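Local structure of acyl-coenzyme A oxidase 3 (Yarrowia lipolytica, 5YS9) at residues 307-312 and 452-457; 411-416 and 460-465; 301-306 and 406-411. The protein uses FAD to oxidise acyl-CoA substrates of different chain lengths to (2E)-enoyl-CoA, passing the electrons to oxygen to give hydrogen peroxide in peroxisomal fatty acid beta-oxidation. All coordinates share one frame; numbering follows the deposited sequence.

Contact 1 (307-312 and 452-457); sequences VTMIAD and CTWEGD. With FAD (flavin-adenine dinucleotide), chain C.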
loop_
_atom_site.group_PDB
_atom_site.type_symbol
_atom_site.label_atom_id
_atom_site.label_comp_id
_atom_site.label_asym_id
_atom_site.label_seq_id
_atom_site.Cartn_x
_atom_site.Cartn_y
_atom_site.Cartn_z
ATOM N N VAL A 307 -19.201 -12.041 5.144
ATOM C CA VAL A 307 -20.101 -11.071 4.514
ATOM C C VAL A 307 -19.877 -9.694 5.145
ATOM O O VAL A 307 -19.894 -8.675 4.428
ATOM C CB VAL A 307 -21.595 -11.477 4.637
ATOM C CG1 VAL A 307 -22.514 -10.376 4.118
ATOM C CG2 VAL A 307 -21.888 -12.786 3.896
ATOM N N THR A 308 -19.690 -9.680 6.475
ATOM C CA THR A 308 -19.352 -8.469 7.229
ATOM C C THR A 308 -18.089 -7.766 6.695
ATOM O O THR A 308 -18.069 -6.545 6.551
ATOM C CB THR A 308 -19.227 -8.753 8.749
ATOM O OG1 THR A 308 -20.528 -9.010 9.272
ATOM C CG2 THR A 308 -18.659 -7.542 9.540
ATOM N N MET A 309 -17.077 -8.542 6.353
ATOM C CA MET A 309 -15.816 -7.993 5.867
ATOM C C MET A 309 -15.886 -7.478 4.428
ATOM O O MET A 309 -15.149 -6.523 4.009
ATOM C CB MET A 309 -14.741 -9.044 5.983
ATOM C CG MET A 309 -14.609 -9.556 7.393
ATOM S SD MET A 309 -13.019 -10.318 7.633
ATOM C CE MET A 309 -12.037 -8.858 7.814
ATOM N N ILE A 310 -16.764 -8.124 3.675
ATOM C CA ILE A 310 -17.015 -7.731 2.305
ATOM C C ILE A 310 -17.715 -6.389 2.336
ATOM O O ILE A 310 -17.313 -5.515 1.602
ATOM C CB ILE A 310 -17.857 -8.769 1.538
ATOM C CG1 ILE A 310 -17.068 -10.063 1.403
ATOM C CG2 ILE A 310 -18.187 -8.267 0.139
ATOM C CD1 ILE A 310 -17.969 -11.271 1.278
ATOM N N ALA A 311 -18.746 -6.269 3.183
ATOM C CA ALA A 311 -19.388 -4.993 3.487
ATOM C C ALA A 311 -18.431 -3.909 4.060
ATOM O O ALA A 311 -18.478 -2.784 3.609
ATOM C CB ALA A 311 -20.583 -5.204 4.409
ATOM N N ASP A 312 -17.575 -4.244 5.024
ATOM C CA ASP A 312 -16.547 -3.316 5.535
ATOM C C ASP A 312 -15.717 -2.745 4.386
ATOM O O ASP A 312 -15.324 -1.588 4.440
ATOM C CB ASP A 312 -15.559 -3.995 6.530
ATOM C CG ASP A 312 -16.182 -4.327 7.887
ATOM O OD1 ASP A 312 -17.272 -3.809 8.173
ATOM O OD2 ASP A 312 -15.591 -5.130 8.683
ATOM N N CYS A 452 -6.586 -8.057 5.516
ATOM C CA CYS A 452 -5.989 -9.061 4.664
ATOM C C CYS A 452 -5.301 -10.212 5.386
ATOM O O CYS A 452 -5.146 -11.269 4.821
ATOM C CB CYS A 452 -5.061 -8.420 3.648
ATOM S SG CYS A 452 -5.836 -7.094 2.733
ATOM N N THR A 453 -4.800 -9.976 6.588
ATOM C CA THR A 453 -4.059 -11.005 7.298
ATOM C C THR A 453 -4.901 -11.824 8.276
ATOM O O THR A 453 -4.848 -13.029 8.266
ATOM C CB THR A 453 -2.808 -10.396 7.974
ATOM O OG1 THR A 453 -1.846 -10.082 6.969
ATOM C CG2 THR A 453 -2.168 -11.347 8.930
ATOM N N TRP A 454 -5.660 -11.139 9.114
ATOM C CA TRP A 454 -6.548 -11.771 10.079
ATOM C C TRP A 454 -7.866 -12.253 9.489
ATOM O O TRP A 454 -8.233 -11.875 8.402
ATOM C CB TRP A 454 -6.757 -10.873 11.295
ATOM C CG TRP A 454 -7.647 -9.694 11.109
ATOM C CD1 TRP A 454 -8.551 -9.507 10.137
ATOM C CD2 TRP A 454 -7.723 -8.547 11.952
ATOM N NE1 TRP A 454 -9.189 -8.318 10.302
ATOM C CE2 TRP A 454 -8.699 -7.705 11.416
ATOM C CE3 TRP A 454 -7.053 -8.146 13.110
ATOM C CZ2 TRP A 454 -9.024 -6.486 11.989
ATOM C CZ3 TRP A 454 -7.379 -6.942 13.674
ATOM C CH2 TRP A 454 -8.352 -6.124 13.114
ATOM N N GLU A 455 -8.568 -13.108 10.208
ATOM C CA GLU A 455 -9.799 -13.688 9.701
ATOM C C GLU A 455 -9.504 -14.459 8.441
ATOM O O GLU A 455 -10.283 -14.473 7.513
ATOM C CB GLU A 455 -10.837 -12.618 9.411
ATOM C CG GLU A 455 -11.398 -11.932 10.640
ATOM C CD GLU A 455 -12.262 -12.830 11.497
ATOM O OE1 GLU A 455 -12.903 -13.738 10.966
ATOM O OE2 GLU A 455 -12.311 -12.614 12.712
ATOM N N GLY A 456 -8.343 -15.087 8.424
ATOM C CA GLY A 456 -7.927 -15.906 7.317
ATOM C C GLY A 456 -6.999 -15.142 6.421
ATOM O O GLY A 456 -7.395 -14.167 5.835
ATOM N N ASP A 457 -5.771 -15.608 6.286
ATOM C CA ASP A 457 -4.820 -14.940 5.430
ATOM C C ASP A 457 -5.352 -14.981 4.022
ATOM O O ASP A 457 -5.792 -16.005 3.558
ATOM C CB ASP A 457 -3.472 -15.645 5.498
ATOM C CG ASP A 457 -2.480 -15.089 4.533
ATOM O OD1 ASP A 457 -1.846 -14.084 4.848
ATOM O OD2 ASP A 457 -2.322 -15.657 3.460
HETATM P PA FAD C . 0.868 -17.620 8.931
HETATM O O1A FAD C . 2.069 -18.284 9.484
HETATM O O2A FAD C . -0.419 -18.346 8.846
HETATM O O5B FAD C . 1.249 -17.211 7.453
HETATM C C5B FAD C . 2.353 -16.354 7.215
HETATM C C4B FAD C . 2.590 -16.175 5.730
HETATM O O4B FAD C . 2.851 -17.441 5.134
HETATM C C3B FAD C . 1.363 -15.621 5.057
HETATM O O3B FAD C . 1.750 -14.694 4.063
HETATM C C2B FAD C . 0.753 -16.792 4.352
HETATM O O2B FAD C . 0.219 -16.362 3.115
HETATM C C1B FAD C . 1.899 -17.745 4.133
HETATM N N9A FAD C . 1.359 -19.113 4.244
HETATM C C8A FAD C . 0.913 -19.721 5.350
HETATM N N7A FAD C . 0.466 -20.954 5.066
HETATM C C5A FAD C . 0.619 -21.148 3.758
HETATM C C6A FAD C . 0.349 -22.233 2.804
HETATM N N6A FAD C . -0.188 -23.396 3.206
HETATM N N1A FAD C . 0.658 -22.018 1.517
HETATM C C2A FAD C . 1.192 -20.865 1.101
HETATM N N3A FAD C . 1.460 -19.845 1.908
HETATM C C4A FAD C . 1.203 -19.928 3.218
HETATM N N1 FAD C . -5.568 -13.633 16.685
HETATM C C2 FAD C . -6.392 -13.951 17.694
HETATM O O2 FAD C . -6.612 -15.134 17.938
HETATM N N3 FAD C . -6.999 -13.048 18.448
HETATM C C4 FAD C . -6.828 -11.759 18.257
HETATM O O4 FAD C . -7.398 -10.951 18.979
HETATM C C4X FAD C . -5.942 -11.320 17.180
HETATM N N5 FAD C . -5.728 -10.032 16.948
HETATM C C5X FAD C . -4.905 -9.661 15.966
HETATM C C6 FAD C . -4.707 -8.318 15.768
HETATM C C7 FAD C . -3.871 -7.886 14.778
HETATM C C7M FAD C . -3.691 -6.410 14.586
HETATM C C8 FAD C . -3.182 -8.875 13.921
HETATM C C8M FAD C . -2.268 -8.426 12.823
HETATM C C9 FAD C . -3.385 -10.226 14.109
HETATM C C9A FAD C . -4.223 -10.659 15.108
HETATM N N10 FAD C . -4.447 -12.023 15.324
HETATM C C10 FAD C . -5.298 -12.366 16.378
HETATM C "C1'" FAD C . -3.777 -13.053 14.532
HETATM C "C2'" FAD C . -4.290 -13.263 13.119
HETATM O "O2'" FAD C . -5.548 -13.911 13.202
HETATM C "C3'" FAD C . -3.283 -14.131 12.366
HETATM O "O3'" FAD C . -2.110 -13.350 12.229
HETATM C "C4'" FAD C . -3.654 -14.634 10.971
HETATM O "O4'" FAD C . -4.919 -15.281 10.937
HETATM C "C5'" FAD C . -2.667 -15.678 10.505
HETATM O "O5'" FAD C . -1.395 -15.094 10.342
HETATM P P FAD C . -0.079 -15.780 10.890
HETATM O O1P FAD C . 0.686 -14.728 11.591
HETATM O O2P FAD C . -0.456 -17.034 11.588
HETATM O O3P FAD C . 0.695 -16.157 9.561
#

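Contact 2 (411-416 and 460-465); sequences LKAFTT and VLCLSM. With FAD (flavin-adenine dinucleotide), chain C.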
loop_
_atom_site.group_PDB
_atom_site.type_symbol
_atom_site.label_atom_id
_atom_site.label_comp_id
_atom_site.label_asym_id
_atom_site.label_seq_id
_atom_site.Cartn_x
_atom_site.Cartn_y
_atom_site.Cartn_z
ATOM N N LEU A 411 -14.284 -13.777 -2.058
ATOM C CA LEU A 411 -14.837 -12.448 -1.908
ATOM C C LEU A 411 -14.188 -11.665 -0.753
ATOM O O LEU A 411 -13.833 -10.508 -0.930
ATOM C CB LEU A 411 -16.332 -12.536 -1.676
ATOM C CG LEU A 411 -17.345 -12.274 -2.805
ATOM C CD1 LEU A 411 -16.833 -12.217 -4.198
ATOM C CD2 LEU A 411 -18.461 -13.312 -2.735
ATOM N N LYS A 412 -14.058 -12.290 0.411
ATOM C CA LYS A 412 -13.307 -11.698 1.515
ATOM C C LYS A 412 -11.888 -11.305 1.067
ATOM O O LYS A 412 -11.486 -10.169 1.277
ATOM C CB LYS A 412 -13.224 -12.629 2.738
ATOM C CG LYS A 412 -12.566 -11.961 3.933
ATOM C CD LYS A 412 -11.061 -12.178 3.994
ATOM C CE LYS A 412 -10.488 -11.530 5.231
ATOM N NZ LYS A 412 -9.027 -11.768 5.332
ATOM N N ALA A 413 -11.160 -12.242 0.444
ATOM C CA ALA A 413 -9.771 -11.998 0.055
ATOM C C ALA A 413 -9.657 -10.795 -0.842
ATOM O O ALA A 413 -8.965 -9.841 -0.496
ATOM C CB ALA A 413 -9.139 -13.196 -0.617
ATOM N N PHE A 414 -10.396 -10.830 -1.949
ATOM C CA PHE A 414 -10.276 -9.809 -2.991
ATOM C C PHE A 414 -10.880 -8.443 -2.677
ATOM O O PHE A 414 -10.338 -7.423 -3.117
ATOM C CB PHE A 414 -10.751 -10.363 -4.354
ATOM C CG PHE A 414 -9.764 -11.338 -4.944
ATOM C CD1 PHE A 414 -8.584 -10.873 -5.503
ATOM C CD2 PHE A 414 -9.968 -12.724 -4.856
ATOM C CE1 PHE A 414 -7.643 -11.759 -6.020
ATOM C CE2 PHE A 414 -9.035 -13.626 -5.364
ATOM C CZ PHE A 414 -7.860 -13.146 -5.938
ATOM N N THR A 415 -11.981 -8.417 -1.927
ATOM C CA THR A 415 -12.583 -7.171 -1.539
ATOM C C THR A 415 -11.717 -6.499 -0.463
ATOM O O THR A 415 -11.625 -5.285 -0.400
ATOM C CB THR A 415 -14.091 -7.276 -1.104
ATOM O OG1 THR A 415 -14.266 -8.105 0.063
ATOM C CG2 THR A 415 -14.950 -7.772 -2.226
ATOM N N THR A 416 -11.064 -7.272 0.388
ATOM C CA THR A 416 -10.152 -6.640 1.332
ATOM C C THR A 416 -8.930 -6.071 0.621
ATOM O O THR A 416 -8.619 -4.895 0.831
ATOM C CB THR A 416 -9.817 -7.503 2.555
ATOM O OG1 THR A 416 -9.230 -8.753 2.180
ATOM C CG2 THR A 416 -11.080 -7.725 3.331
ATOM N N VAL A 460 -3.821 -17.648 1.784
ATOM C CA VAL A 460 -4.217 -18.974 2.215
ATOM C C VAL A 460 -5.680 -19.239 1.865
ATOM O O VAL A 460 -5.991 -20.337 1.443
ATOM C CB VAL A 460 -3.940 -19.219 3.718
ATOM C CG1 VAL A 460 -4.619 -20.499 4.207
ATOM C CG2 VAL A 460 -2.427 -19.325 3.949
ATOM N N LEU A 461 -6.564 -18.263 2.029
ATOM C CA LEU A 461 -7.967 -18.446 1.600
ATOM C C LEU A 461 -8.084 -18.690 0.085
ATOM O O LEU A 461 -8.829 -19.572 -0.334
ATOM C CB LEU A 461 -8.844 -17.259 1.986
ATOM C CG LEU A 461 -9.034 -17.001 3.476
ATOM C CD1 LEU A 461 -9.770 -15.680 3.699
ATOM C CD2 LEU A 461 -9.791 -18.132 4.158
ATOM N N CYS A 462 -7.337 -17.928 -0.719
ATOM C CA CYS A 462 -7.391 -18.073 -2.168
ATOM C C CYS A 462 -6.908 -19.457 -2.639
ATOM O O CYS A 462 -7.500 -20.044 -3.552
ATOM C CB CYS A 462 -6.611 -16.951 -2.884
ATOM S SG CYS A 462 -7.366 -15.292 -2.825
ATOM N N LEU A 463 -5.851 -19.969 -2.030
ATOM C CA LEU A 463 -5.345 -21.304 -2.376
ATOM C C LEU A 463 -6.291 -22.441 -1.948
ATOM O O LEU A 463 -6.369 -23.437 -2.645
ATOM C CB LEU A 463 -3.951 -21.551 -1.801
ATOM C CG LEU A 463 -2.837 -20.639 -2.317
ATOM C CD1 LEU A 463 -1.527 -20.927 -1.579
ATOM C CD2 LEU A 463 -2.598 -20.723 -3.818
ATOM N N SER A 464 -6.987 -22.291 -0.821
ATOM C CA SER A 464 -7.983 -23.257 -0.392
ATOM C C SER A 464 -9.161 -23.235 -1.285
ATOM O O SER A 464 -9.679 -24.277 -1.639
ATOM C CB SER A 464 -8.516 -22.960 0.995
ATOM O OG SER A 464 -7.458 -22.972 1.889
ATOM N N MET A 465 -9.636 -22.042 -1.601
ATOM C CA MET A 465 -10.800 -21.973 -2.413
ATOM C C MET A 465 -10.482 -22.479 -3.813
ATOM O O MET A 465 -11.328 -23.128 -4.386
ATOM C CB MET A 465 -11.466 -20.599 -2.371
ATOM C CG MET A 465 -11.779 -19.999 -3.726
ATOM S SD MET A 465 -13.229 -19.001 -3.721
ATOM C CE MET A 465 -12.740 -17.910 -5.027
HETATM P PA FAD C . 0.868 -17.620 8.931
HETATM O O1A FAD C . 2.069 -18.284 9.484
HETATM O O2A FAD C . -0.419 -18.346 8.846
HETATM O O5B FAD C . 1.249 -17.211 7.453
HETATM C C5B FAD C . 2.353 -16.354 7.215
HETATM C C4B FAD C . 2.590 -16.175 5.730
HETATM O O4B FAD C . 2.851 -17.441 5.134
HETATM C C3B FAD C . 1.363 -15.621 5.057
HETATM O O3B FAD C . 1.750 -14.694 4.063
HETATM C C2B FAD C . 0.753 -16.792 4.352
HETATM O O2B FAD C . 0.219 -16.362 3.115
HETATM C C1B FAD C . 1.899 -17.745 4.133
HETATM N N9A FAD C . 1.359 -19.113 4.244
HETATM C C8A FAD C . 0.913 -19.721 5.350
HETATM N N7A FAD C . 0.466 -20.954 5.066
HETATM C C5A FAD C . 0.619 -21.148 3.758
HETATM C C6A FAD C . 0.349 -22.233 2.804
HETATM N N6A FAD C . -0.188 -23.396 3.206
HETATM N N1A FAD C . 0.658 -22.018 1.517
HETATM C C2A FAD C . 1.192 -20.865 1.101
HETATM N N3A FAD C . 1.460 -19.845 1.908
HETATM C C4A FAD C . 1.203 -19.928 3.218
HETATM N N1 FAD C . -5.568 -13.633 16.685
HETATM C C2 FAD C . -6.392 -13.951 17.694
HETATM O O2 FAD C . -6.612 -15.134 17.938
HETATM N N3 FAD C . -6.999 -13.048 18.448
HETATM C C4 FAD C . -6.828 -11.759 18.257
HETATM O O4 FAD C . -7.398 -10.951 18.979
HETATM C C4X FAD C . -5.942 -11.320 17.180
HETATM N N5 FAD C . -5.728 -10.032 16.948
HETATM C C5X FAD C . -4.905 -9.661 15.966
HETATM C C6 FAD C . -4.707 -8.318 15.768
HETATM C C7 FAD C . -3.871 -7.886 14.778
HETATM C C7M FAD C . -3.691 -6.410 14.586
HETATM C C8 FAD C . -3.182 -8.875 13.921
HETATM C C8M FAD C . -2.268 -8.426 12.823
HETATM C C9 FAD C . -3.385 -10.226 14.109
HETATM C C9A FAD C . -4.223 -10.659 15.108
HETATM N N10 FAD C . -4.447 -12.023 15.324
HETATM C C10 FAD C . -5.298 -12.366 16.378
HETATM C "C1'" FAD C . -3.777 -13.053 14.532
HETATM C "C2'" FAD C . -4.290 -13.263 13.119
HETATM O "O2'" FAD C . -5.548 -13.911 13.202
HETATM C "C3'" FAD C . -3.283 -14.131 12.366
HETATM O "O3'" FAD C . -2.110 -13.350 12.229
HETATM C "C4'" FAD C . -3.654 -14.634 10.971
HETATM O "O4'" FAD C . -4.919 -15.281 10.937
HETATM C "C5'" FAD C . -2.667 -15.678 10.505
HETATM O "O5'" FAD C . -1.395 -15.094 10.342
HETATM P P FAD C . -0.079 -15.780 10.890
HETATM O O1P FAD C . 0.686 -14.728 11.591
HETATM O O2P FAD C . -0.456 -17.034 11.588
HETATM O O3P FAD C . 0.695 -16.157 9.561
#

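Contact 3 (301-306 and 406-411); sequences ALIGGR and ASSAGL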
loop_
_atom_site.group_PDB
_atom_site.type_symbol
_atom_site.label_atom_id
_atom_site.label_comp_id
_atom_site.label_asym_id
_atom_site.label_seq_id
_atom_site.Cartn_x
_atom_site.Cartn_y
_atom_site.Cartn_z
ATOM N N ALA A 301 -22.403 -18.244 11.075
ATOM C CA ALA A 301 -21.415 -17.342 11.622
ATOM C C ALA A 301 -20.220 -17.211 10.706
ATOM O O ALA A 301 -19.682 -16.128 10.547
ATOM C CB ALA A 301 -20.962 -17.847 12.974
ATOM N N LEU A 302 -19.783 -18.317 10.126
ATOM C CA LEU A 302 -18.647 -18.280 9.218
ATOM C C LEU A 302 -18.899 -17.487 7.957
ATOM O O LEU A 302 -18.052 -16.735 7.518
ATOM C CB LEU A 302 -18.210 -19.681 8.853
ATOM C CG LEU A 302 -17.279 -20.283 9.887
ATOM C CD1 LEU A 302 -17.409 -21.787 9.845
ATOM C CD2 LEU A 302 -15.851 -19.854 9.613
ATOM N N ILE A 303 -20.073 -17.657 7.377
ATOM C CA ILE A 303 -20.454 -16.863 6.233
ATOM C C ILE A 303 -20.662 -15.434 6.683
ATOM O O ILE A 303 -20.271 -14.504 6.004
ATOM C CB ILE A 303 -21.710 -17.417 5.556
ATOM C CG1 ILE A 303 -21.380 -18.713 4.835
ATOM C CG2 ILE A 303 -22.269 -16.436 4.551
ATOM C CD1 ILE A 303 -22.588 -19.550 4.478
ATOM N N GLY A 304 -21.273 -15.281 7.847
ATOM C CA GLY A 304 -21.604 -13.983 8.379
ATOM C C GLY A 304 -20.378 -13.143 8.629
ATOM O O GLY A 304 -20.395 -11.959 8.408
ATOM N N GLY A 305 -19.318 -13.766 9.110
ATOM C CA GLY A 305 -18.071 -13.085 9.353
ATOM C C GLY A 305 -17.453 -12.599 8.073
ATOM O O GLY A 305 -16.930 -11.508 8.008
ATOM N N ARG A 306 -17.513 -13.422 7.046
ATOM C CA ARG A 306 -17.019 -12.999 5.743
ATOM C C ARG A 306 -17.881 -11.942 5.032
ATOM O O ARG A 306 -17.340 -11.046 4.390
ATOM C CB ARG A 306 -16.804 -14.217 4.858
ATOM C CG ARG A 306 -15.624 -14.986 5.365
ATOM C CD ARG A 306 -15.434 -16.276 4.640
ATOM N NE ARG A 306 -14.360 -17.092 5.186
ATOM C CZ ARG A 306 -14.138 -18.338 4.798
ATOM N NH1 ARG A 306 -14.912 -18.887 3.863
ATOM N NH2 ARG A 306 -13.157 -19.058 5.341
ATOM N N ALA A 406 -17.621 -21.431 0.436
ATOM C CA ALA A 406 -16.415 -21.436 -0.375
ATOM C C ALA A 406 -16.168 -20.161 -1.171
ATOM O O ALA A 406 -15.064 -19.665 -1.227
ATOM C CB ALA A 406 -16.426 -22.635 -1.300
ATOM N N SER A 407 -17.220 -19.646 -1.782
ATOM C CA SER A 407 -17.185 -18.428 -2.566
ATOM C C SER A 407 -16.890 -17.243 -1.678
ATOM O O SER A 407 -16.388 -16.235 -2.108
ATOM C CB SER A 407 -18.508 -18.245 -3.270
ATOM O OG SER A 407 -18.339 -18.454 -4.645
ATOM N N SER A 408 -17.246 -17.405 -0.422
ATOM C CA SER A 408 -17.038 -16.426 0.612
ATOM C C SER A 408 -15.576 -16.137 0.801
ATOM O O SER A 408 -15.196 -15.012 1.019
ATOM C CB SER A 408 -17.536 -17.003 1.916
ATOM O OG SER A 408 -18.605 -16.255 2.392
ATOM N N ALA A 409 -14.759 -17.168 0.737
ATOM C CA ALA A 409 -13.352 -16.990 0.969
ATOM C C ALA A 409 -12.757 -16.073 -0.068
ATOM O O ALA A 409 -12.025 -15.173 0.273
ATOM C CB ALA A 409 -12.644 -18.326 0.959
ATOM N N GLY A 410 -13.110 -16.260 -1.329
ATOM C CA GLY A 410 -12.555 -15.415 -2.379
ATOM C C GLY A 410 -12.999 -13.969 -2.303
ATOM O O GLY A 410 -12.199 -13.051 -2.454
ATOM N N LEU A 411 -14.284 -13.777 -2.058
ATOM C CA LEU A 411 -14.837 -12.448 -1.908
ATOM C C LEU A 411 -14.188 -11.665 -0.753
ATOM O O LEU A 411 -13.833 -10.508 -0.930
ATOM C CB LEU A 411 -16.332 -12.536 -1.676
ATOM C CG LEU A 411 -17.345 -12.274 -2.805
ATOM C CD1 LEU A 411 -16.833 -12.217 -4.198
ATOM C CD2 LEU A 411 -18.461 -13.312 -2.735
#

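Contact 1 (307-312 and 452-457)
Met309, on helix 300-330 of the helical C-alpha1 domain of the acyl-CoA oxidase fold, reaches Trp454 and Glu455 in the loop that leads into helix 458-477. This loop is part of the FAD pocket: Trp454 meets both the helix and the flavin, Thr453 and Asp457 the cofactor, and Glu455 the helix. At its start, Cys452 is tied by backbone bonding to Asn458. Thr453 follows: its carbonyl O lies 3.4 Å from FAD C4', and its methyl CG2 stands near the ribityl oxygens, while Gly432 of the second subunit packs on the residue. Trp454 carries its CG between the backbone N and the carbonyl carbon (chi1 75°), which swings the indole between flavin and helix. FAD C6 lies in the plane of the indole, at its edge, 3.5 Å from Trp454 CE3; the methyl CE of Met309 also meets the indole edge, 3.8 Å from Trp454 NE1. That NE1 is hydrogen-bonded to Gln451 OE1, which would limit rotation of the ring. Glu455 turns the chain with left-handed backbone angles, and its CB faces the sulfur SD of Met309 at 3.6 Å. The bend at chi3 of Met309 (78°) turns CE toward the indole while SD stays by Glu455. Gly456 has a positive phi (99°), and in its conformation a CB would collide with the carbonyl O of Glu455, which explains a glycine here. Its carbonyl O and that of Trp454 both accept hydrogen bonds from Lys412 NZ. Asp457 then occupies the N-cap of helix 458-477: its OD2 accepts from Val460 N and also from the adenosine ribose hydroxyl, FAD O2B, at 2.7 Å.

Contact 2 (411-416 and 460-465)
Cys462 holds SG anti to its carbonyl carbon (chi1 -71°), and Phe414 turns its CG the same way relative to its own backbone; together these torsions bring sulfur and ring into contact between helices 391-428 and 458-477. Cys462 SG lies 3.5 Å from Phe414 CE2 and approaches the ring obliquely, 4.3 Å from the Phe414 centroid, a Cys sulfur-aromatic contact. Cys462 SG is also 3.5 Å from Ala413 CB, so one sulfur touches both a methyl and a ring. The second contact comes from Lys412, whose CG is anti to the backbone N (chi1 -174°) and whose chain then bends at chi2; its CD passes Leu461 CD1 at 3.7 Å, the two side chains crossing at about a right angle. The local axes of 411-416 and 460-465 approach to 9.3 Å and are inclined at 140°, closer to antiparallel than perpendicular; the CA atoms of Ala413 and Leu461 are the nearest across the pair, 6.9 Å apart. On another side of helix 458-477, Val460 CG2 rests 3.5 Å from FAD N7A and Leu463 CD1 3.8 Å from FAD C2A, so the helix that packs on 411-416 also supports the adenine; Tyr350 of the second subunit packs on Leu463.

Across the helices the bonding is apolar and sulfur-aromatic, with no hydrogen bond. The polar end of buried Lys412 is instead met outside the two segments: NZ bonds to Gln451 O and Asn458 OD1 besides the loop carbonyls of contact 1, more acceptors than three N-H can each serve singly, which would probably favour a charged ammonium.

Contact 3 (301-306 and 406-411)
Two helices of the C-alpha1 domain, 300-330 and 391-428, run side by side here, with Arg306 laid against Ser408 and Ala409. Their local axes lie 9.6 Å apart and are inclined by 21°, so the helices run nearly parallel. Arg306 is extended from CG to NE, and this straight shape takes the guanidinium obliquely across the neighbouring helix, toward its N-terminal end. Midway, its CD touches Ser408 CB at 3.5 Å. Farther out, the guanidinium lies with one face against Ala409 CB, which is 3.7 Å from Arg306 NH1, while Ser408 CB sits at the edge of the group, in its plane. No hydrogen bond crosses the pair; the interaction is close van der Waals packing of an aliphatic stem and a flat cation on small residues. Leu461 of helix 458-477 and Phe405 also touch the arginine. With an alanine here, CD and the guanidinium are gone, which would probably leave a gap beside Ser408 CB and the methyl of Ala409. Ile303 adds a looser touch one turn earlier, its CG2 4.3 Å from Ser408 OG.

The three contacts form a compact cluster within the C-alpha1 domain, their centres only 8 to 9 Å apart. Contacts 1 and 3 use consecutive lengths of helix 300-330, whereas contacts 2 and 3 share helix 391-428 and meet at Leu411. Along the chain contact 3 closes before contact 2 opens, and contact 1 crosses both, since its segments alternate with theirs. Side chains join neighbouring contacts directly: Ile310 CD1 packs on Leu411 CB at 3.6 Å, and Leu461 CD2 approaches Arg306 NH2 at 3.7 Å. Contacts 1 and 2 both touch FAD, so this helix packing is continuous with the cofactor site, whereas the side chain of Arg306 in contact 3 is about 11 Å from the FAD.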